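Local coordinates for protein dihydropteroate synthase (PDB 6UCZ) that probably catalyses the joining of a dihydropterin pyrophosphate to p-aminobenzoate to form dihydropteroate in folate synthesis, and here holds pterin-6-yl-methyl-monophosphate, at residues A[235-247]-A[252-264]. Numbering follows the deposited sequence.
Sequences CVGHSRKSMFSLI and SERDVPTAMLSTF. With PMM (pterin-6-yl-methyl-monophosphate), chain C.
Arg240 and Asp255 join the loop after strand 235-236 to helix 255-267 in the TIM barrel of dihydropteroate synthase, a worked example of a loop at the C-terminal end of the barrel strands, next to the bound pterin, packing on the helix of its own beta-alpha unit. The guanidinium grips the carboxylate side-on, NE to OD1 at 2.8 Å and NH2 to OD2 at 2.9 Å, with the two planes 39° apart. Arg254 answers from the other segment: its NH1 donates to Arg240 O (2.9 Å), approaching from above the carbonyl plane. Thr258 OG1 accepts a nearly straight bond from Arg240 N (3.1 Å, 169°) and donates to Arg254 O; chi1 of -67° sets this hydroxyl beside its own backbone N and turns CG2 to Ser239 CA. Phe244 brings CD1 to Pro257 CB (3.7 Å) and CZ to Thr258 CA, and Trp218 meets its ring edge-to-face. Deeper in, at the edge of the His238 imidazole, NE2 and Ser262 OG share a hydrogen bond of 2.8 Å, as Leu261 CD2 packs by CD2 of the ring. The type II turn from His238 to Lys241 leads to the pterin pocket, where Lys241 NZ, also bonded to Leu208 O, donates to N5 of the ligand (3.2 Å).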
loop_
_atom_site.group_PDB
_atom_site.type_symbol
_atom_site.label_atom_id
_atom_site.label_comp_id
_atom_site.label_asym_id
_atom_site.label_seq_id
_atom_site.Cartn_x
_atom_site.Cartn_y
_atom_site.Cartn_z
ATOM N N CYS A 235 4.311 -5.570 2.036
ATOM C CA CYS A 235 3.172 -5.182 1.219
ATOM C C CYS A 235 3.658 -4.835 -0.186
ATOM O O CYS A 235 4.673 -4.147 -0.349
ATOM C CB CYS A 235 2.445 -3.976 1.827
ATOM S SG CYS A 235 1.073 -3.329 0.850
ATOM N N VAL A 236 2.936 -5.295 -1.206
ATOM C CA VAL A 236 3.278 -4.945 -2.580
ATOM C C VAL A 236 2.061 -4.332 -3.261
ATOM O O VAL A 236 0.968 -4.909 -3.231
ATOM C CB VAL A 236 3.786 -6.163 -3.374
ATOM C CG1 VAL A 236 3.948 -5.800 -4.854
ATOM C CG2 VAL A 236 5.093 -6.650 -2.778
ATOM N N GLY A 237 2.262 -3.173 -3.896
ATOM C CA GLY A 237 1.213 -2.516 -4.656
ATOM C C GLY A 237 1.522 -2.465 -6.139
ATOM O O GLY A 237 2.043 -1.468 -6.660
ATOM N N HIS A 238 1.222 -3.565 -6.831
ATOM C CA HIS A 238 1.496 -3.706 -8.256
ATOM C C HIS A 238 0.285 -3.411 -9.126
ATOM O O HIS A 238 0.431 -3.311 -10.347
ATOM C CB HIS A 238 1.982 -5.135 -8.548
ATOM C CG HIS A 238 0.986 -6.195 -8.168
ATOM N ND1 HIS A 238 0.498 -6.333 -6.883
ATOM C CD2 HIS A 238 0.387 -7.163 -8.902
ATOM C CE1 HIS A 238 -0.364 -7.335 -6.844
ATOM N NE2 HIS A 238 -0.445 -7.861 -8.056
ATOM N N SER A 239 -0.896 -3.269 -8.523
ATOM C CA SER A 239 -2.151 -3.339 -9.260
ATOM C C SER A 239 -2.286 -2.217 -10.280
ATOM O O SER A 239 -2.269 -1.041 -9.921
ATOM C CB SER A 239 -3.318 -3.319 -8.275
ATOM O OG SER A 239 -4.536 -3.473 -8.959
ATOM N N ARG A 240 -2.439 -2.587 -11.560
ATOM C CA ARG A 240 -2.656 -1.668 -12.671
ATOM C C ARG A 240 -1.488 -0.702 -12.889
ATOM O O ARG A 240 -1.626 0.252 -13.656
ATOM C CB ARG A 240 -3.950 -0.854 -12.498
ATOM C CG ARG A 240 -5.233 -1.684 -12.326
ATOM C CD ARG A 240 -6.435 -0.768 -12.183
ATOM N NE ARG A 240 -7.667 -1.530 -12.028
ATOM C CZ ARG A 240 -8.853 -0.991 -11.783
ATOM N NH1 ARG A 240 -8.976 0.322 -11.656
ATOM N NH2 ARG A 240 -9.917 -1.768 -11.661
ATOM N N LYS A 241 -0.330 -0.957 -12.287
ATOM C CA LYS A 241 0.781 -0.004 -12.343
ATOM C C LYS A 241 1.410 0.028 -13.737
ATOM O O LYS A 241 1.293 -0.911 -14.532
ATOM C CB LYS A 241 1.828 -0.365 -11.289
ATOM C CG LYS A 241 1.349 -0.133 -9.824
ATOM C CD LYS A 241 1.968 1.135 -9.281
ATOM C CE LYS A 241 1.366 1.652 -7.964
ATOM N NZ LYS A 241 2.027 1.055 -6.810
ATOM N N SER A 242 2.081 1.144 -14.034
ATOM C CA SER A 242 2.652 1.323 -15.361
ATOM C C SER A 242 3.712 0.277 -15.684
ATOM O O SER A 242 4.058 0.118 -16.861
ATOM C CB SER A 242 3.239 2.733 -15.489
ATOM O OG SER A 242 4.318 2.884 -14.606
ATOM N N MET A 243 4.224 -0.451 -14.680
ATOM C CA MET A 243 5.123 -1.566 -14.972
ATOM C C MET A 243 4.508 -2.535 -15.988
ATOM O O MET A 243 5.233 -3.179 -16.757
ATOM C CB MET A 243 5.509 -2.294 -13.683
ATOM C CG MET A 243 4.333 -3.008 -12.963
ATOM S SD MET A 243 4.731 -3.681 -11.328
ATOM C CE MET A 243 5.885 -4.975 -11.785
ATOM N N PHE A 244 3.180 -2.619 -16.043
ATOM C CA PHE A 244 2.546 -3.489 -17.028
ATOM C C PHE A 244 2.571 -2.906 -18.429
ATOM O O PHE A 244 2.144 -3.579 -19.360
ATOM C CB PHE A 244 1.104 -3.798 -16.621
ATOM C CG PHE A 244 1.008 -4.718 -15.446
ATOM C CD1 PHE A 244 1.100 -6.099 -15.615
ATOM C CD2 PHE A 244 0.911 -4.208 -14.160
ATOM C CE1 PHE A 244 1.030 -6.969 -14.516
ATOM C CE2 PHE A 244 0.866 -5.059 -13.074
ATOM C CZ PHE A 244 0.920 -6.453 -13.260
ATOM N N SER A 245 3.044 -1.675 -18.620
ATOM C CA SER A 245 3.227 -1.196 -19.982
ATOM C C SER A 245 4.338 -1.957 -20.693
ATOM O O SER A 245 4.431 -1.899 -21.924
ATOM C CB SER A 245 3.544 0.297 -19.988
ATOM O OG SER A 245 4.859 0.493 -19.507
ATOM N N LEU A 246 5.188 -2.653 -19.935
ATOM C CA LEU A 246 6.310 -3.391 -20.508
ATOM C C LEU A 246 5.833 -4.659 -21.218
ATOM O O LEU A 246 6.310 -4.988 -22.313
ATOM C CB LEU A 246 7.301 -3.724 -19.392
ATOM C CG LEU A 246 8.660 -4.268 -19.793
ATOM C CD1 LEU A 246 9.393 -3.221 -20.619
ATOM C CD2 LEU A 246 9.434 -4.656 -18.541
ATOM N N ILE A 247 4.936 -5.410 -20.583
ATOM C CA ILE A 247 4.030 -6.302 -21.300
ATOM C C ILE A 247 3.031 -5.380 -21.958
ATOM O O ILE A 247 2.092 -4.968 -21.272
ATOM C CB ILE A 247 3.211 -7.243 -20.396
ATOM C CG1 ILE A 247 3.928 -7.605 -19.101
ATOM C CG2 ILE A 247 2.752 -8.466 -21.214
ATOM C CD1 ILE A 247 4.786 -8.800 -19.256
ATOM N N SER A 252 -6.515 0.025 -19.101
ATOM C CA SER A 252 -7.881 -0.432 -18.871
ATOM C C SER A 252 -8.004 -1.950 -18.802
ATOM O O SER A 252 -9.031 -2.448 -18.332
ATOM C CB SER A 252 -8.802 0.103 -19.971
ATOM O OG SER A 252 -8.489 -0.479 -21.227
ATOM N N GLU A 253 -6.989 -2.694 -19.241
ATOM C CA GLU A 253 -7.059 -4.149 -19.277
ATOM C C GLU A 253 -6.080 -4.798 -18.303
ATOM O O GLU A 253 -5.737 -5.967 -18.466
ATOM C CB GLU A 253 -6.788 -4.651 -20.695
ATOM C CG GLU A 253 -7.661 -4.011 -21.750
ATOM C CD GLU A 253 -9.135 -4.244 -21.484
ATOM O OE1 GLU A 253 -9.482 -5.343 -20.993
ATOM O OE2 GLU A 253 -9.943 -3.329 -21.754
ATOM N N ARG A 254 -5.680 -4.092 -17.242
ATOM C CA ARG A 254 -4.560 -4.571 -16.444
ATOM C C ARG A 254 -4.955 -5.448 -15.266
ATOM O O ARG A 254 -4.060 -6.010 -14.622
ATOM C CB ARG A 254 -3.718 -3.398 -15.934
ATOM C CG ARG A 254 -2.875 -2.748 -17.039
ATOM C CD ARG A 254 -1.970 -1.625 -16.465
ATOM N NE ARG A 254 -1.163 -1.021 -17.522
ATOM C CZ ARG A 254 -0.570 0.160 -17.420
ATOM N NH1 ARG A 254 -0.699 0.871 -16.303
ATOM N NH2 ARG A 254 0.147 0.629 -18.437
ATOM N N ASP A 255 -6.251 -5.600 -14.967
ATOM C CA ASP A 255 -6.623 -6.374 -13.781
ATOM C C ASP A 255 -6.260 -7.858 -13.926
ATOM O O ASP A 255 -5.761 -8.473 -12.973
ATOM C CB ASP A 255 -8.111 -6.183 -13.487
ATOM C CG ASP A 255 -8.396 -4.864 -12.747
ATOM O OD1 ASP A 255 -7.486 -4.337 -12.066
ATOM O OD2 ASP A 255 -9.518 -4.337 -12.866
ATOM N N VAL A 256 -6.452 -8.442 -15.104
ATOM C CA VAL A 256 -6.100 -9.852 -15.304
ATOM C C VAL A 256 -4.577 -10.017 -15.250
ATOM O O VAL A 256 -4.089 -10.889 -14.511
ATOM C CB VAL A 256 -6.705 -10.407 -16.605
ATOM C CG1 VAL A 256 -6.157 -11.780 -16.881
ATOM C CG2 VAL A 256 -8.210 -10.457 -16.499
ATOM N N PRO A 257 -3.777 -9.227 -15.990
ATOM C CA PRO A 257 -2.318 -9.306 -15.785
ATOM C C PRO A 257 -1.890 -9.066 -14.348
ATOM O O PRO A 257 -0.939 -9.704 -13.872
ATOM C CB PRO A 257 -1.773 -8.216 -16.727
ATOM C CG PRO A 257 -2.787 -8.139 -17.811
ATOM C CD PRO A 257 -4.110 -8.336 -17.121
ATOM N N THR A 258 -2.555 -8.149 -13.640
ATOM C CA THR A 258 -2.233 -7.948 -12.228
ATOM C C THR A 258 -2.411 -9.236 -11.441
ATOM O O THR A 258 -1.542 -9.614 -10.639
ATOM C CB THR A 258 -3.104 -6.820 -11.660
ATOM O OG1 THR A 258 -2.715 -5.590 -12.282
ATOM C CG2 THR A 258 -2.981 -6.691 -10.120
ATOM N N ALA A 259 -3.514 -9.946 -11.691
ATOM C CA ALA A 259 -3.798 -11.194 -10.984
ATOM C C ALA A 259 -2.766 -12.274 -11.290
ATOM O O ALA A 259 -2.477 -13.112 -10.425
ATOM C CB ALA A 259 -5.199 -11.694 -11.348
ATOM N N MET A 260 -2.213 -12.286 -12.513
ATOM C CA MET A 260 -1.147 -13.237 -12.819
ATOM C C MET A 260 0.076 -12.996 -11.940
ATOM O O MET A 260 0.682 -13.951 -11.428
ATOM C CB MET A 260 -0.775 -13.155 -14.301
ATOM C CG MET A 260 -1.946 -13.498 -15.249
ATOM S SD MET A 260 -1.432 -13.508 -16.981
ATOM C CE MET A 260 -2.915 -13.069 -17.857
ATOM N N LEU A 261 0.460 -11.728 -11.754
ATOM C CA LEU A 261 1.559 -11.430 -10.842
ATOM C C LEU A 261 1.152 -11.656 -9.389
ATOM O O LEU A 261 1.958 -12.136 -8.582
ATOM C CB LEU A 261 2.049 -9.994 -11.071
ATOM C CG LEU A 261 3.126 -9.473 -10.122
ATOM C CD1 LEU A 261 4.366 -10.386 -10.106
ATOM C CD2 LEU A 261 3.485 -8.062 -10.522
ATOM N N SER A 262 -0.102 -11.333 -9.041
ATOM C CA SER A 262 -0.582 -11.591 -7.684
ATOM C C SER A 262 -0.341 -13.042 -7.274
ATOM O O SER A 262 0.065 -13.313 -6.137
ATOM C CB SER A 262 -2.069 -11.261 -7.578
ATOM O OG SER A 262 -2.291 -9.874 -7.695
ATOM N N THR A 263 -0.586 -13.989 -8.188
ATOM C CA THR A 263 -0.355 -15.398 -7.872
ATOM C C THR A 263 1.099 -15.640 -7.498
ATOM O O THR A 263 1.390 -16.301 -6.494
ATOM C CB THR A 263 -0.737 -16.288 -9.056
ATOM O OG1 THR A 263 -2.102 -16.062 -9.419
ATOM C CG2 THR A 263 -0.563 -17.756 -8.676
ATOM N N PHE A 264 2.028 -15.089 -8.288
ATOM C CA PHE A 264 3.452 -15.245 -8.001
ATOM C C PHE A 264 3.810 -14.627 -6.651
ATOM O O PHE A 264 4.533 -15.227 -5.845
ATOM C CB PHE A 264 4.278 -14.587 -9.104
ATOM C CG PHE A 264 5.729 -14.425 -8.756
ATOM C CD1 PHE A 264 6.627 -15.460 -9.020
ATOM C CD2 PHE A 264 6.203 -13.256 -8.177
ATOM C CE1 PHE A 264 7.975 -15.331 -8.703
ATOM C CE2 PHE A 264 7.555 -13.116 -7.858
ATOM C CZ PHE A 264 8.436 -14.151 -8.118
HETATM N N5 PMM C . 0.608 2.864 -4.603
HETATM C C6 PMM C . -0.212 3.919 -4.667
HETATM C C7 PMM C . -0.752 4.473 -3.521
HETATM N N8 PMM C . -0.503 4.031 -2.283
HETATM N N1 PMM C . 0.554 2.509 -0.953
HETATM C C2 PMM C . 1.370 1.470 -0.819
HETATM N N2 PMM C . 1.656 1.003 0.401
HETATM N N3 PMM C . 1.962 0.843 -1.882
HETATM C C4 PMM C . 1.806 1.204 -3.200
HETATM O O4 PMM C . 2.394 0.606 -4.100
HETATM C C4A PMM C . 0.905 2.360 -3.395
HETATM C C8A PMM C . 0.316 2.974 -2.230
HETATM C C9 PMM C . -0.450 4.485 -6.044
HETATM O O10 PMM C . -1.274 3.571 -6.797
HETATM P PA PMM C . -2.817 3.893 -7.161
HETATM O O1P PMM C . -3.215 2.776 -8.140
HETATM O O2P PMM C . -2.842 5.199 -7.943
HETATM O O3P PMM C . -3.644 3.927 -5.919
HETATM O O HOH W 1 -6.512 -5.192 -9.852
#